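Local coordinates for protein dTDP-4-dehydrorhamnose 3,5-epimerase (Elizabethkingia anophelis NUHP1, PDB 6C46) that probably epimerises dTDP-4-dehydro-6-deoxyglucose at C3' and C5' on the pathway to dTDP-L-rhamnose, working as a calcium-binding cupin-fold homodimer, at residues Phe34-Lys37 with Tyr38-Lys41. Residues are numbered along the deposited sequence; the frame is centred on the assembly and turned at random.
Sequences FYEK and YNEK. With CA (calcium ion), chain F.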
loop_
_atom_site.group_PDB
_atom_site.type_symbol
_atom_site.label_atom_id
_atom_site.label_comp_id
_atom_site.label_asym_id
_atom_site.label_seq_id
_atom_site.Cartn_x
_atom_site.Cartn_y
_atom_site.Cartn_z
ATOM N N PHE A 34 6.315 -5.854 12.902
ATOM C CA PHE A 34 6.574 -4.852 11.883
ATOM C C PHE A 34 7.341 -5.509 10.755
ATOM O O PHE A 34 8.075 -6.473 10.981
ATOM C CB PHE A 34 7.383 -3.677 12.441
ATOM N N TYR A 35 7.179 -4.973 9.542
ATOM C CA TYR A 35 7.988 -5.420 8.418
ATOM C C TYR A 35 8.009 -4.352 7.340
ATOM O O TYR A 35 7.110 -3.504 7.254
ATOM C CB TYR A 35 7.514 -6.757 7.819
ATOM C CG TYR A 35 6.126 -6.812 7.199
ATOM C CD1 TYR A 35 5.973 -6.805 5.817
ATOM C CD2 TYR A 35 4.976 -6.970 7.991
ATOM C CE1 TYR A 35 4.704 -6.914 5.225
ATOM C CE2 TYR A 35 3.697 -7.083 7.403
ATOM C CZ TYR A 35 3.578 -7.038 6.029
ATOM O OH TYR A 35 2.338 -7.152 5.440
ATOM N N GLU A 36 9.084 -4.387 6.557
ATOM C CA GLU A 36 9.216 -3.583 5.353
ATOM C C GLU A 36 8.514 -4.334 4.233
ATOM O O GLU A 36 8.983 -5.379 3.785
ATOM C CB GLU A 36 10.689 -3.336 5.019
ATOM C CG GLU A 36 10.895 -2.447 3.774
ATOM C CD GLU A 36 12.364 -2.279 3.409
ATOM O OE1 GLU A 36 13.022 -3.283 3.057
ATOM O OE2 GLU A 36 12.852 -1.134 3.486
ATOM N N LYS A 37 7.367 -3.828 3.801
ATOM C CA LYS A 37 6.608 -4.535 2.785
ATOM C C LYS A 37 7.273 -4.432 1.423
ATOM O O LYS A 37 7.333 -5.414 0.687
ATOM C CB LYS A 37 5.195 -3.959 2.719
ATOM C CG LYS A 37 4.304 -4.647 1.713
ATOM C CD LYS A 37 2.817 -4.269 2.011
ATOM C CE LYS A 37 1.885 -4.801 0.911
ATOM N NZ LYS A 37 0.428 -4.651 1.263
ATOM N N TYR A 38 7.774 -3.249 1.066
ATOM C CA TYR A 38 8.331 -3.073 -0.269
ATOM C C TYR A 38 9.396 -1.997 -0.192
ATOM O O TYR A 38 9.276 -1.045 0.583
ATOM C CB TYR A 38 7.251 -2.672 -1.299
ATOM C CG TYR A 38 7.852 -2.390 -2.662
ATOM C CD1 TYR A 38 8.344 -3.429 -3.446
ATOM C CD2 TYR A 38 7.969 -1.085 -3.139
ATOM C CE1 TYR A 38 8.914 -3.188 -4.676
ATOM C CE2 TYR A 38 8.553 -0.829 -4.391
ATOM C CZ TYR A 38 9.015 -1.900 -5.146
ATOM O OH TYR A 38 9.598 -1.705 -6.380
ATOM N N ASN A 39 10.423 -2.143 -1.026
ATOM C CA ASN A 39 11.515 -1.173 -1.066
ATOM C C ASN A 39 11.987 -1.107 -2.514
ATOM O O ASN A 39 12.464 -2.104 -3.043
ATOM C CB ASN A 39 12.651 -1.589 -0.104
ATOM C CG ASN A 39 13.835 -0.632 -0.143
ATOM O OD1 ASN A 39 14.334 -0.315 -1.222
ATOM N ND2 ASN A 39 14.300 -0.167 1.042
ATOM N N GLU A 40 11.842 0.051 -3.151
ATOM C CA GLU A 40 12.125 0.151 -4.578
ATOM C C GLU A 40 13.597 -0.118 -4.884
ATOM O O GLU A 40 13.919 -0.782 -5.874
ATOM C CB GLU A 40 11.707 1.535 -5.080
ATOM C CG GLU A 40 12.089 1.761 -6.547
ATOM C CD GLU A 40 11.541 3.071 -7.083
ATOM O OE1 GLU A 40 10.465 3.521 -6.603
ATOM O OE2 GLU A 40 12.147 3.612 -8.026
ATOM N N LYS A 41 14.501 0.423 -4.063
ATOM C CA LYS A 41 15.926 0.266 -4.304
ATOM C C LYS A 41 16.319 -1.200 -4.242
ATOM O O LYS A 41 17.030 -1.704 -5.122
ATOM C CB LYS A 41 16.722 1.079 -3.283
ATOM C CG LYS A 41 18.228 0.970 -3.426
ATOM C CD LYS A 41 18.971 1.805 -2.368
ATOM C CE LYS A 41 18.761 3.304 -2.605
ATOM N NZ LYS A 41 19.422 4.187 -1.584
HETATM CA CA CA F . 13.668 3.516 -9.730
HETATM O O HOH W 1 15.559 3.736 -11.179
HETATM O O HOH W 2 15.156 4.600 -8.202
HETATM O O HOH W 3 12.334 3.425 -11.788
#
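Glu36 reaches along its own strand to Asn39, the N-cap residue where strand 32-39 of this cupin-fold epimerase gives way to helix 40-47. Phe34 and Tyr35 lead in, laddering antiparallel with a strand of the second subunit, so the sheet continues across the dimer interface. Glu36 CG lies anti to the backbone N (chi1 -178°), and the extended chain carries the carboxylate forward beside Asn39 CB, 3.6 Å from Glu36 CD. Asn39 ND2 gives Glu36 OE2 a nearly straight hydrogen bond of 3.0 Å (174° at the hydrogen). The donor lies above the carboxylate plane, while OE2 sits in the Asn39 amide plane. Gln55 of the second subunit also bonds OE2, and Lys42 forms a salt bridge to OE1, so both carboxylate oxygens are held. At Lys37 the backbone kinks out of extended geometry; Lys37 NZ is hydrogen-bonded to Ser83. The ring of Tyr38 packs edge-to-face with Phe53. With ND2 engaged by Glu36, Asn39 OD1 accepts from the backbone N of Lys42, fixing the amide's rotation at the helix start. One residue on, Glu40 OE2 binds the calcium ion at 2.3 Å, alongside Glu44 and three waters.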